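Local coordinates for protein endolysin (Clostridium phage phiCD27, PDB 3QAY) that probably cleaves the amide bond between N-acetylmuramic acid and L-alanine in the peptidoglycan of Clostridium difficile, as a zinc-dependent phage endolysin, at residues Val37-Phe42 and His47-Ile52; Ser67-Arg72 and Leu81-Leu86; His85-Asn90 and Gly95-Tyr100; Arg111-Leu116 and Phe120-Ala125. All blocks are in the same frame, centred on the assembly; numbering follows the deposited sequence.

Interaction 1: residues Val37-Phe42 and His47-Ile52; sequences VLADTF and HKVDVI. With PO4 (phosphate ion), chain G.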
loop_
_atom_site.group_PDB
_atom_site.type_symbol
_atom_site.label_atom_id
_atom_site.label_comp_id
_atom_site.label_asym_id
_atom_site.label_seq_id
_atom_site.Cartn_x
_atom_site.Cartn_y
_atom_site.Cartn_z
ATOM N N VAL A 37 -8.083 -8.129 1.902
ATOM C CA VAL A 37 -7.866 -9.129 0.854
ATOM C C VAL A 37 -6.366 -9.446 0.728
ATOM O O VAL A 37 -5.975 -10.619 0.602
ATOM C CB VAL A 37 -8.427 -8.653 -0.495
ATOM C CG1 VAL A 37 -8.106 -9.657 -1.607
ATOM C CG2 VAL A 37 -9.934 -8.426 -0.391
ATOM N N LEU A 38 -5.534 -8.406 0.773
ATOM C CA LEU A 38 -4.074 -8.571 0.731
ATOM C C LEU A 38 -3.573 -9.389 1.922
ATOM O O LEU A 38 -2.746 -10.282 1.758
ATOM C CB LEU A 38 -3.369 -7.207 0.707
ATOM C CG LEU A 38 -1.838 -7.183 0.623
ATOM C CD1 LEU A 38 -1.339 -7.971 -0.595
ATOM C CD2 LEU A 38 -1.298 -5.754 0.590
ATOM N N ALA A 39 -4.072 -9.070 3.117
ATOM C CA ALA A 39 -3.739 -9.820 4.334
ATOM C C ALA A 39 -4.057 -11.310 4.193
ATOM O O ALA A 39 -3.218 -12.162 4.492
ATOM C CB ALA A 39 -4.474 -9.232 5.547
ATOM N N ASP A 40 -5.266 -11.613 3.733
ATOM C CA ASP A 40 -5.705 -12.996 3.557
ATOM C C ASP A 40 -4.860 -13.752 2.532
ATOM O O ASP A 40 -4.622 -14.956 2.678
ATOM C CB ASP A 40 -7.181 -13.041 3.135
ATOM C CG ASP A 40 -8.136 -12.803 4.290
ATOM O OD1 ASP A 40 -7.707 -12.843 5.463
ATOM O OD2 ASP A 40 -9.333 -12.586 4.014
ATOM N N THR A 41 -4.416 -13.053 1.495
ATOM C CA THR A 41 -3.553 -13.664 0.487
ATOM C C THR A 41 -2.200 -14.050 1.103
ATOM O O THR A 41 -1.695 -15.152 0.855
ATOM C CB THR A 41 -3.379 -12.744 -0.737
ATOM O OG1 THR A 41 -4.673 -12.343 -1.210
ATOM C CG2 THR A 41 -2.644 -13.461 -1.853
ATOM N N PHE A 42 -1.637 -13.165 1.927
ATOM C CA PHE A 42 -0.433 -13.498 2.696
ATOM C C PHE A 42 -0.688 -14.655 3.659
ATOM O O PHE A 42 0.148 -15.542 3.792
ATOM C CB PHE A 42 0.081 -12.300 3.501
ATOM C CG PHE A 42 0.949 -11.360 2.718
ATOM C CD1 PHE A 42 2.205 -11.759 2.283
ATOM C CD2 PHE A 42 0.529 -10.060 2.454
ATOM C CE1 PHE A 42 3.015 -10.902 1.570
ATOM C CE2 PHE A 42 1.335 -9.186 1.745
ATOM C CZ PHE A 42 2.585 -9.605 1.302
ATOM N N HIS A 47 1.803 -16.688 6.481
ATOM C CA HIS A 47 2.332 -15.516 7.184
ATOM C C HIS A 47 1.269 -14.912 8.097
ATOM O O HIS A 47 0.069 -15.132 7.912
ATOM C CB HIS A 47 2.854 -14.485 6.177
ATOM C CG HIS A 47 3.812 -15.067 5.187
ATOM N ND1 HIS A 47 5.154 -15.224 5.454
ATOM C CD2 HIS A 47 3.613 -15.578 3.950
ATOM C CE1 HIS A 47 5.747 -15.788 4.417
ATOM N NE2 HIS A 47 4.832 -16.017 3.491
ATOM N N LYS A 48 1.718 -14.178 9.108
ATOM C CA LYS A 48 0.807 -13.500 10.008
ATOM C C LYS A 48 0.749 -12.030 9.615
ATOM O O LYS A 48 1.778 -11.422 9.306
ATOM C CB LYS A 48 1.240 -13.655 11.463
ATOM C CG LYS A 48 0.793 -14.970 12.097
ATOM C CD LYS A 48 1.208 -15.051 13.569
ATOM C CE LYS A 48 0.399 -14.115 14.481
ATOM N NZ LYS A 48 -1.043 -14.485 14.574
ATOM N N VAL A 49 -0.462 -11.478 9.624
ATOM C CA VAL A 49 -0.699 -10.118 9.163
ATOM C C VAL A 49 -1.612 -9.353 10.114
ATOM O O VAL A 49 -2.619 -9.890 10.591
ATOM C CB VAL A 49 -1.353 -10.099 7.765
ATOM C CG1 VAL A 49 -1.474 -8.661 7.253
ATOM C CG2 VAL A 49 -0.564 -10.940 6.792
ATOM N N ASP A 50 -1.228 -8.108 10.387
ATOM C CA ASP A 50 -2.073 -7.136 11.065
ATOM C C ASP A 50 -2.347 -5.997 10.106
ATOM O O ASP A 50 -1.425 -5.466 9.486
ATOM C CB ASP A 50 -1.372 -6.552 12.296
ATOM C CG ASP A 50 -1.202 -7.554 13.405
ATOM O OD1 ASP A 50 -2.007 -8.508 13.484
ATOM O OD2 ASP A 50 -0.260 -7.380 14.205
ATOM N N VAL A 51 -3.615 -5.623 9.992
ATOM C CA VAL A 51 -4.014 -4.501 9.165
ATOM C C VAL A 51 -4.271 -3.311 10.075
ATOM O O VAL A 51 -5.033 -3.425 11.041
ATOM C CB VAL A 51 -5.288 -4.819 8.357
ATOM C CG1 VAL A 51 -5.775 -3.574 7.626
ATOM C CG2 VAL A 51 -5.026 -5.959 7.378
ATOM N N ILE A 52 -3.635 -2.180 9.771
ATOM C CA ILE A 52 -3.802 -0.953 10.549
ATOM C C ILE A 52 -4.483 0.099 9.697
ATOM O O ILE A 52 -3.927 0.552 8.703
ATOM C CB ILE A 52 -2.442 -0.372 11.028
ATOM C CG1 ILE A 52 -1.652 -1.401 11.841
ATOM C CG2 ILE A 52 -2.662 0.897 11.850
ATOM C CD1 ILE A 52 -2.362 -1.893 13.061
HETATM P P PO4 G . -6.490 -7.797 11.068
HETATM O O1 PO4 G . -7.676 -6.906 11.333
HETATM O O2 PO4 G . -6.383 -8.010 9.578
HETATM O O3 PO4 G . -5.239 -7.166 11.625
HETATM O O4 PO4 G . -6.674 -9.128 11.757
#
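Val51 gives its backbone N-H to O3 of a phosphate ion in a nearly straight bond of 2.8 Å, and its CG2 branch touches Ala39 across the contact. The ion, probably from the crystallisation liquor, is also held by Arg43. This is a worked case of a beta-alpha-beta unit, in which a helix lies back along the strand that follows it: the segment axes run almost antiparallel, at 170°. The small side chain of Ala39 meets both valines of strand 48-52, with CB 3.5 Å from Val49 CG1, a tight carbon pair, and 3.8 Å from Val51 CG2. Val49 divides its two branches. CG1, set anti to the backbone N (chi1 -175°), presses on Ala39, whereas CG2 lies 3.6 Å from Phe42 CB. Near the turn, His47 N makes a weak bond of 3.4 Å to Phe42 O, and the edge of the imidazole meets that oxygen in the ring plane through CD2. The ring's ND1 is hydrogen-bonded to Met2 N. Strand 48-52 is an edge strand of the sheet and pairs with strand 3-8; helix 27-44 covers it, with Leu38 and Phe42 leaning on strands 3-8 and 80-87 and Thr41 packing against helix 152-175.

Interaction 2: residues Ser67-Arg72 and Leu81-Leu86; sequences SYKIPR and LIELHL. With ZN (zinc ion), chain E.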
loop_
_atom_site.group_PDB
_atom_site.type_symbol
_atom_site.label_atom_id
_atom_site.label_comp_id
_atom_site.label_asym_id
_atom_site.label_seq_id
_atom_site.Cartn_x
_atom_site.Cartn_y
_atom_site.Cartn_z
ATOM N N SER A 67 0.981 9.961 14.196
ATOM C CA SER A 67 0.905 9.678 15.631
ATOM C C SER A 67 0.146 8.394 15.938
ATOM O O SER A 67 0.452 7.712 16.913
ATOM C CB SER A 67 0.227 10.837 16.369
ATOM O OG SER A 67 0.708 12.084 15.912
ATOM N N TYR A 68 -0.848 8.073 15.112
ATOM C CA TYR A 68 -1.602 6.835 15.272
ATOM C C TYR A 68 -0.817 5.624 14.761
ATOM O O TYR A 68 -0.702 4.621 15.460
ATOM C CB TYR A 68 -2.948 6.924 14.544
ATOM C CG TYR A 68 -3.796 5.679 14.683
ATOM C CD1 TYR A 68 -4.520 5.431 15.845
ATOM C CD2 TYR A 68 -3.867 4.744 13.654
ATOM C CE1 TYR A 68 -5.296 4.288 15.975
ATOM C CE2 TYR A 68 -4.638 3.599 13.777
ATOM C CZ TYR A 68 -5.340 3.372 14.937
ATOM O OH TYR A 68 -6.106 2.240 15.048
ATOM N N LYS A 69 -0.287 5.723 13.544
ATOM C CA LYS A 69 0.328 4.570 12.876
ATOM C C LYS A 69 1.673 4.151 13.478
ATOM O O LYS A 69 1.866 2.981 13.794
ATOM C CB LYS A 69 0.471 4.824 11.371
ATOM C CG LYS A 69 -0.855 4.758 10.617
ATOM C CD LYS A 69 -0.684 4.935 9.118
ATOM C CE LYS A 69 -0.127 6.313 8.773
ATOM N NZ LYS A 69 -0.131 6.589 7.323
ATOM N N ILE A 70 2.581 5.105 13.652
ATOM C CA ILE A 70 3.976 4.808 14.034
ATOM C C ILE A 70 4.179 3.972 15.321
ATOM O O ILE A 70 4.950 3.010 15.306
ATOM C CB ILE A 70 4.830 6.107 14.080
ATOM C CG1 ILE A 70 5.087 6.620 12.656
ATOM C CG2 ILE A 70 6.170 5.880 14.804
ATOM C CD1 ILE A 70 5.777 5.610 11.741
ATOM N N PRO A 71 3.506 4.332 16.431
ATOM C CA PRO A 71 3.633 3.509 17.645
ATOM C C PRO A 71 3.127 2.066 17.460
ATOM O O PRO A 71 3.714 1.125 18.002
ATOM C CB PRO A 71 2.767 4.258 18.675
ATOM C CG PRO A 71 2.669 5.663 18.153
ATOM C CD PRO A 71 2.679 5.532 16.662
ATOM N N ARG A 72 2.050 1.906 16.692
ATOM C CA ARG A 72 1.460 0.593 16.431
ATOM C C ARG A 72 2.331 -0.232 15.490
ATOM O O ARG A 72 2.528 -1.428 15.711
ATOM C CB ARG A 72 0.039 0.741 15.869
ATOM C CG ARG A 72 -0.935 1.243 16.918
ATOM C CD ARG A 72 -2.313 1.574 16.358
ATOM N NE ARG A 72 -3.269 1.779 17.449
ATOM C CZ ARG A 72 -3.333 2.865 18.221
ATOM N NH1 ARG A 72 -2.507 3.892 18.035
ATOM N NH2 ARG A 72 -4.243 2.929 19.192
ATOM N N LEU A 81 6.639 -3.886 6.815
ATOM C CA LEU A 81 5.507 -2.965 6.736
ATOM C C LEU A 81 5.204 -2.629 5.279
ATOM O O LEU A 81 6.113 -2.339 4.503
ATOM C CB LEU A 81 5.814 -1.677 7.503
ATOM C CG LEU A 81 4.871 -0.481 7.309
ATOM C CD1 LEU A 81 3.445 -0.825 7.732
ATOM C CD2 LEU A 81 5.395 0.730 8.076
ATOM N N ILE A 82 3.923 -2.683 4.922
ATOM C CA ILE A 82 3.447 -2.251 3.615
ATOM C C ILE A 82 2.378 -1.198 3.856
ATOM O O ILE A 82 1.437 -1.448 4.613
ATOM C CB ILE A 82 2.803 -3.416 2.821
ATOM C CG1 ILE A 82 3.831 -4.502 2.504
ATOM C CG2 ILE A 82 2.165 -2.902 1.528
ATOM C CD1 ILE A 82 3.204 -5.833 2.151
ATOM N N GLU A 83 2.524 -0.023 3.250
ATOM C CA GLU A 83 1.437 0.959 3.262
ATOM C C GLU A 83 0.849 1.098 1.867
ATOM O O GLU A 83 1.571 1.294 0.896
ATOM C CB GLU A 83 1.872 2.326 3.781
ATOM C CG GLU A 83 0.683 3.292 3.937
ATOM C CD GLU A 83 0.990 4.468 4.831
ATOM O OE1 GLU A 83 1.361 5.528 4.287
ATOM O OE2 GLU A 83 0.878 4.332 6.074
ATOM N N LEU A 84 -0.475 1.009 1.803
ATOM C CA LEU A 84 -1.204 0.990 0.554
ATOM C C LEU A 84 -1.661 2.387 0.195
ATOM O O LEU A 84 -2.340 3.066 0.991
ATOM C CB LEU A 84 -2.420 0.062 0.669
ATOM C CG LEU A 84 -2.110 -1.414 0.929
ATOM C CD1 LEU A 84 -3.398 -2.219 1.042
ATOM C CD2 LEU A 84 -1.225 -1.963 -0.176
ATOM N N HIS A 85 -1.273 2.806 -1.008
ATOM C CA HIS A 85 -1.712 4.051 -1.611
ATOM C C HIS A 85 -2.173 3.822 -3.046
ATOM O O HIS A 85 -1.960 2.756 -3.632
ATOM C CB HIS A 85 -0.568 5.072 -1.621
ATOM C CG HIS A 85 -0.258 5.640 -0.272
ATOM N ND1 HIS A 85 -0.714 6.874 0.138
ATOM C CD2 HIS A 85 0.456 5.140 0.764
ATOM C CE1 HIS A 85 -0.288 7.113 1.366
ATOM N NE2 HIS A 85 0.419 6.074 1.772
ATOM N N LEU A 86 -2.835 4.843 -3.583
ATOM C CA LEU A 86 -3.058 4.975 -5.008
ATOM C C LEU A 86 -2.450 6.314 -5.400
ATOM O O LEU A 86 -2.387 7.245 -4.581
ATOM C CB LEU A 86 -4.549 4.940 -5.359
ATOM C CG LEU A 86 -5.321 3.625 -5.208
ATOM C CD1 LEU A 86 -6.743 3.772 -5.744
ATOM C CD2 LEU A 86 -4.626 2.456 -5.898
HETATM ZN ZN ZN E . -1.722 8.281 -0.853
HETATM O O HOH W 1 2.069 7.860 5.404
HETATM O O HOH W 2 -0.105 9.910 -0.061
#
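Lys69 bends at chi3 (-63°) to bring its ammonium group to Glu83, which leaves its strand with CG anti to the backbone N (chi1 -173°). They meet in the alpha/beta amidase fold as a buried salt bridge between helix 64-75 and strand 80-87, beside the zinc site. The two side chains cross at about a right angle. Lys69 NZ lies 2.8 Å from Glu83 OE2, approaching on the syn side but 35° out of the carboxylate plane. Both oxygens of the carboxylate are engaged: OE2 also accepts from Thr7, while OE1 takes the NE2 hydrogen of His85 on its anti side. Water 1 joins Lys69 NZ to OE1, and Tyr132 adds a further partner for the ammonium. Glu83 is thus a second-shell residue that fixes the rotation of a zinc ligand, the other protein ligands being His10 and Glu27. From His85 NE2 to Glu83 OE1 the bond is 2.7 Å long and lies close to the ring plane, which leaves ND1, at 2.0 Å, to bind the zinc.

Interaction 3: residues His85-Asn90 and Gly95-Tyr100; sequences HLNASN and GSEVLY. With ZN (zinc ion), chain E.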
loop_
_atom_site.group_PDB
_atom_site.type_symbol
_atom_site.label_atom_id
_atom_site.label_comp_id
_atom_site.label_asym_id
_atom_site.label_seq_id
_atom_site.Cartn_x
_atom_site.Cartn_y
_atom_site.Cartn_z
ATOM N N HIS A 85 -1.273 2.806 -1.008
ATOM C CA HIS A 85 -1.712 4.051 -1.611
ATOM C C HIS A 85 -2.173 3.822 -3.046
ATOM O O HIS A 85 -1.960 2.756 -3.632
ATOM C CB HIS A 85 -0.568 5.072 -1.621
ATOM C CG HIS A 85 -0.258 5.640 -0.272
ATOM N ND1 HIS A 85 -0.714 6.874 0.138
ATOM C CD2 HIS A 85 0.456 5.140 0.764
ATOM C CE1 HIS A 85 -0.288 7.113 1.366
ATOM N NE2 HIS A 85 0.419 6.074 1.772
ATOM N N LEU A 86 -2.835 4.843 -3.583
ATOM C CA LEU A 86 -3.058 4.975 -5.008
ATOM C C LEU A 86 -2.450 6.314 -5.400
ATOM O O LEU A 86 -2.387 7.245 -4.581
ATOM C CB LEU A 86 -4.549 4.940 -5.359
ATOM C CG LEU A 86 -5.321 3.625 -5.208
ATOM C CD1 LEU A 86 -6.743 3.772 -5.744
ATOM C CD2 LEU A 86 -4.626 2.456 -5.898
ATOM N N ASN A 87 -1.992 6.395 -6.641
ATOM C CA ASN A 87 -1.308 7.567 -7.147
ATOM C C ASN A 87 -2.305 8.533 -7.761
ATOM O O ASN A 87 -3.492 8.223 -7.895
ATOM C CB ASN A 87 -0.258 7.147 -8.188
ATOM C CG ASN A 87 1.061 7.889 -8.040
ATOM O OD1 ASN A 87 1.091 9.083 -7.729
ATOM N ND2 ASN A 87 2.168 7.179 -8.277
ATOM N N ALA A 88 -1.809 9.712 -8.118
ATOM C CA ALA A 88 -2.611 10.721 -8.778
ATOM C C ALA A 88 -1.705 11.717 -9.491
ATOM O O ALA A 88 -0.567 11.942 -9.080
ATOM C CB ALA A 88 -3.499 11.439 -7.766
ATOM N N SER A 89 -2.212 12.292 -10.575
ATOM C CA SER A 89 -1.534 13.377 -11.262
ATOM C C SER A 89 -2.612 14.330 -11.782
ATOM O O SER A 89 -3.325 14.943 -10.983
ATOM C CB SER A 89 -0.637 12.833 -12.384
ATOM O OG SER A 89 -1.392 12.194 -13.404
ATOM N N ASN A 90 -2.741 14.428 -13.104
ATOM C CA ASN A 90 -3.768 15.241 -13.746
ATOM C C ASN A 90 -4.724 14.367 -14.570
ATOM O O ASN A 90 -5.564 14.887 -15.303
ATOM C CB ASN A 90 -3.111 16.296 -14.634
ATOM N N GLY A 95 0.058 3.766 -13.986
ATOM C CA GLY A 95 0.981 2.690 -13.653
ATOM C C GLY A 95 1.254 2.517 -12.175
ATOM O O GLY A 95 0.685 3.217 -11.328
ATOM N N SER A 96 2.153 1.578 -11.887
ATOM C CA SER A 96 2.474 1.176 -10.533
ATOM C C SER A 96 3.867 1.647 -10.162
ATOM O O SER A 96 4.735 1.796 -11.019
ATOM C CB SER A 96 2.406 -0.342 -10.407
ATOM O OG SER A 96 1.152 -0.815 -10.833
ATOM N N GLU A 97 4.072 1.825 -8.866
ATOM C CA GLU A 97 5.266 2.435 -8.331
ATOM C C GLU A 97 5.372 2.033 -6.859
ATOM O O GLU A 97 4.361 1.992 -6.165
ATOM C CB GLU A 97 5.073 3.930 -8.498
ATOM C CG GLU A 97 6.050 4.836 -7.883
ATOM C CD GLU A 97 5.772 6.252 -8.320
ATOM O OE1 GLU A 97 5.332 7.070 -7.487
ATOM O OE2 GLU A 97 5.943 6.521 -9.524
ATOM N N VAL A 98 6.576 1.706 -6.391
ATOM C CA VAL A 98 6.771 1.333 -4.989
ATOM C C VAL A 98 7.916 2.151 -4.375
ATOM O O VAL A 98 9.033 2.163 -4.903
ATOM C CB VAL A 98 7.045 -0.188 -4.832
ATOM C CG1 VAL A 98 7.336 -0.544 -3.376
ATOM C CG2 VAL A 98 5.868 -1.011 -5.372
ATOM N N LEU A 99 7.626 2.833 -3.266
ATOM C CA LEU A 99 8.622 3.665 -2.587
ATOM C C LEU A 99 9.274 2.881 -1.456
ATOM O O LEU A 99 8.602 2.126 -0.745
ATOM C CB LEU A 99 7.984 4.955 -2.061
ATOM C CG LEU A 99 7.106 5.704 -3.073
ATOM C CD1 LEU A 99 6.619 7.043 -2.509
ATOM C CD2 LEU A 99 7.852 5.918 -4.382
ATOM N N TYR A 100 10.586 3.037 -1.312
ATOM C CA TYR A 100 11.351 2.273 -0.332
ATOM C C TYR A 100 12.418 3.150 0.327
ATOM O O TYR A 100 12.685 4.276 -0.121
ATOM C CB TYR A 100 11.993 1.048 -0.991
ATOM C CG TYR A 100 13.084 1.411 -1.967
ATOM C CD1 TYR A 100 14.402 1.541 -1.548
ATOM C CD2 TYR A 100 12.797 1.641 -3.310
ATOM C CE1 TYR A 100 15.407 1.886 -2.437
ATOM C CE2 TYR A 100 13.800 1.980 -4.210
ATOM C CZ TYR A 100 15.105 2.097 -3.763
ATOM O OH TYR A 100 16.101 2.444 -4.641
HETATM ZN ZN ZN E . -1.722 8.281 -0.853
HETATM O O HOH W 3 1.485 4.539 -9.050
HETATM O O HOH W 2 -0.105 9.910 -0.061
#
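Asn87 and Glu97 meet at about a right angle, with the amide and carboxylate planes 80° apart. The two flat groups do not stack, and one direct bond joins them: Asn87 ND2 points a hydrogen at Glu97 OE1 over 3.3 Å, a weak bond bent to 139°. Glu97 reaches the meeting place as an extended chain, its CG anti to the backbone N (chi1 172°). Its other oxygen, OE2, has stronger partners in Lys126 and Arg123, both on the neighbouring strand 122-127. The amide is fixed at both ends. Water 3 accepts from ND2 at 2.8 Å and passes a hydrogen on to Gly95 O, while Asn87 OD1 receives Ala88 N at 3.0 Å in the plane of its carbonyl. Asn87 stands two residues along the strand from the zinc ligand His85, and a bound phosphate, probably from the crystallisation liquor, lies about 4 Å from its side chain. The contact spans one strand of the sheet: strand 140-148 runs between strands 80-87 and 96-100, antiparallel to the latter, with its Glu145 and Phe148 touching Asn87. Elsewhere on strand 96-100, Ser96 and Val98 pack against helix 103-116.

Interaction 4: residues Arg111-Leu116 and Phe120-Ala125; sequences RICDKL and FKNRGA. With PO4 (phosphate ion), chain H.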
loop_
_atom_site.group_PDB
_atom_site.type_symbol
_atom_site.label_atom_id
_atom_site.label_comp_id
_atom_site.label_asym_id
_atom_site.label_seq_id
_atom_site.Cartn_x
_atom_site.Cartn_y
_atom_site.Cartn_z
ATOM N N ARG A 111 10.495 -6.361 -7.041
ATOM C CA ARG A 111 9.690 -7.534 -7.344
ATOM C C ARG A 111 8.198 -7.196 -7.395
ATOM O O ARG A 111 7.498 -7.643 -8.298
ATOM C CB ARG A 111 9.967 -8.655 -6.341
ATOM C CG ARG A 111 11.384 -9.228 -6.431
ATOM C CD ARG A 111 11.502 -10.552 -5.673
ATOM N NE ARG A 111 11.033 -10.435 -4.287
ATOM C CZ ARG A 111 11.809 -10.262 -3.215
ATOM N NH1 ARG A 111 13.136 -10.191 -3.324
ATOM N NH2 ARG A 111 11.250 -10.171 -2.013
ATOM N N ILE A 112 7.717 -6.396 -6.447
ATOM C CA ILE A 112 6.329 -5.924 -6.476
ATOM C C ILE A 112 6.054 -5.176 -7.782
ATOM O O ILE A 112 5.062 -5.433 -8.466
ATOM C CB ILE A 112 6.012 -4.993 -5.297
ATOM C CG1 ILE A 112 6.029 -5.763 -3.977
ATOM C CG2 ILE A 112 4.651 -4.342 -5.489
ATOM C CD1 ILE A 112 6.103 -4.879 -2.770
ATOM N N CYS A 113 6.953 -4.256 -8.122
ATOM C CA CYS A 113 6.843 -3.485 -9.355
ATOM C C CYS A 113 6.797 -4.358 -10.606
ATOM O O CYS A 113 5.982 -4.120 -11.498
ATOM C CB CYS A 113 7.995 -2.491 -9.456
ATOM S SG CYS A 113 7.691 -1.009 -8.503
ATOM N N ASP A 114 7.666 -5.363 -10.669
ATOM C CA ASP A 114 7.677 -6.275 -11.810
ATOM C C ASP A 114 6.365 -7.042 -11.924
ATOM O O ASP A 114 5.846 -7.218 -13.028
ATOM C CB ASP A 114 8.854 -7.250 -11.733
ATOM C CG ASP A 114 10.161 -6.626 -12.176
ATOM O OD1 ASP A 114 10.136 -5.608 -12.897
ATOM O OD2 ASP A 114 11.222 -7.167 -11.807
ATOM N N LYS A 115 5.830 -7.489 -10.787
ATOM C CA LYS A 115 4.567 -8.229 -10.779
ATOM C C LYS A 115 3.387 -7.356 -11.200
ATOM O O LYS A 115 2.646 -7.707 -12.113
ATOM C CB LYS A 115 4.325 -8.876 -9.406
ATOM C CG LYS A 115 5.106 -10.171 -9.207
ATOM C CD LYS A 115 4.607 -11.265 -10.145
ATOM C CE LYS A 115 5.439 -12.521 -10.053
ATOM N NZ LYS A 115 4.821 -13.637 -10.817
ATOM N N LEU A 116 3.225 -6.209 -10.551
ATOM C CA LEU A 116 2.217 -5.245 -10.985
ATOM C C LEU A 116 2.445 -4.850 -12.449
ATOM O O LEU A 116 1.486 -4.644 -13.184
ATOM C CB LEU A 116 2.215 -4.006 -10.077
ATOM C CG LEU A 116 1.652 -4.246 -8.668
ATOM C CD1 LEU A 116 1.968 -3.076 -7.742
ATOM C CD2 LEU A 116 0.154 -4.488 -8.708
ATOM N N PHE A 120 -0.079 -3.297 -15.197
ATOM C CA PHE A 120 0.067 -1.848 -15.259
ATOM C C PHE A 120 1.418 -1.453 -15.855
ATOM O O PHE A 120 2.301 -2.293 -16.045
ATOM C CB PHE A 120 -0.031 -1.260 -13.846
ATOM C CG PHE A 120 -1.306 -1.595 -13.140
ATOM C CD1 PHE A 120 -2.443 -0.831 -13.343
ATOM C CD2 PHE A 120 -1.374 -2.679 -12.273
ATOM C CE1 PHE A 120 -3.628 -1.143 -12.702
ATOM C CE2 PHE A 120 -2.557 -2.996 -11.624
ATOM C CZ PHE A 120 -3.687 -2.228 -11.837
ATOM N N LYS A 121 1.580 -0.164 -16.136
ATOM C CA LYS A 121 2.893 0.370 -16.489
ATOM C C LYS A 121 3.817 0.253 -15.277
ATOM O O LYS A 121 3.462 0.705 -14.189
ATOM C CB LYS A 121 2.775 1.835 -16.904
ATOM C CG LYS A 121 4.106 2.523 -17.181
ATOM C CD LYS A 121 3.906 4.012 -17.381
ATOM C CE LYS A 121 5.169 4.683 -17.870
ATOM N NZ LYS A 121 5.408 4.435 -19.323
ATOM N N ASN A 122 4.987 -0.358 -15.458
ATOM C CA ASN A 122 5.981 -0.429 -14.386
ATOM C C ASN A 122 6.759 0.882 -14.324
ATOM O O ASN A 122 7.678 1.098 -15.111
ATOM C CB ASN A 122 6.937 -1.612 -14.597
ATOM C CG ASN A 122 7.887 -1.824 -13.422
ATOM O OD1 ASN A 122 8.047 -0.957 -12.555
ATOM N ND2 ASN A 122 8.524 -2.989 -13.391
ATOM N N ARG A 123 6.378 1.750 -13.390
ATOM C CA ARG A 123 7.056 3.039 -13.202
ATOM C C ARG A 123 8.386 2.893 -12.462
ATOM O O ARG A 123 9.193 3.816 -12.465
ATOM C CB ARG A 123 6.152 4.033 -12.456
ATOM C CG ARG A 123 4.843 4.344 -13.181
ATOM C CD ARG A 123 3.835 5.052 -12.274
ATOM N NE ARG A 123 4.276 6.388 -11.870
ATOM C CZ ARG A 123 4.187 7.488 -12.615
ATOM N NH1 ARG A 123 3.666 7.451 -13.840
ATOM N NH2 ARG A 123 4.631 8.645 -12.129
ATOM N N GLY A 124 8.595 1.746 -11.818
ATOM C CA GLY A 124 9.854 1.433 -11.134
ATOM C C GLY A 124 9.834 1.693 -9.631
ATOM O O GLY A 124 9.026 2.476 -9.136
ATOM N N ALA A 125 10.724 1.011 -8.911
ATOM C CA ALA A 125 10.927 1.239 -7.481
ATOM C C ALA A 125 11.685 2.547 -7.288
ATOM O O ALA A 125 12.612 2.843 -8.037
ATOM C CB ALA A 125 11.712 0.093 -6.869
HETATM P P PO4 H . 6.601 1.044 -20.480
HETATM O O1 PO4 H . 5.270 1.758 -20.416
HETATM O O2 PO4 H . 7.194 1.201 -21.868
HETATM O O3 PO4 H . 7.566 1.588 -19.456
HETATM O O4 PO4 H . 6.366 -0.425 -20.216
#
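Cys113 meets Asn122 within a beta-alpha-beta unit, where helix 103-116 is followed by strand 122-127, their segment axes 172° apart and thus nearly antiparallel. Cys113 CB is 3.5 Å from Asn122 OD1, and its SG rests on the strand backbone, 3.6 Å from Gly124 C. The asparagine lies over the last turn of the helix: with CG anti to the backbone N (chi1 -173°), it carries its amide to the helix surface, where ND2 comes 3.1 Å from Asp114 OD1. Those carboxylate and amide planes are strongly turned, by 78°. Asn122 OD1 also receives a weak bond from Gly124 N, which ties the amide back to its own strand; Gly124 has a positive phi, a conformation that suits glycine. The connection is closed by Leu116 and Phe120, whose side chains touch loosely, Leu116 CD2 to Phe120 CE2 at 4.3 Å.

Farther out, other elements pack round these groups. Phe120 packs on Ser96 and on helix 152-175, and Cys113 on Val98. Arg111 binds the carbonyls of Gly173 and Val174, and Lys115 pairs with Glu172, so the helix is fastened to the C-terminal helix region. Lys121 points elsewhere, to a phosphate ion that is probably from the crystallisation liquor. At the turn itself, Phe120 N donates to Leu116 O in an almost straight bond of 2.9 Å.

Overall arrangement
All four contacts bear on one mixed six-stranded sheet, and they follow the chain in order. Interactions 1 and 4 are the return legs of two beta-alpha-beta units that end on its two outermost strands, 48-52 and 122-127; their centres lie about 21 Å apart. Interactions 2 and 3 share strand 80-87 near the middle, including His85, and with it the zinc ion. Neighbours touch: Phe42 packs on Ile82 between interactions 1 and 2, and strands 96-100 and 122-127 lie side by side between interactions 3 and 4, centres about 10 Å apart. Here helices 27-44 and 103-116 pack against the two edge strands, while an inner strand, 80-87, supplies one zinc ligand, His85, consistent with a zinc amidase.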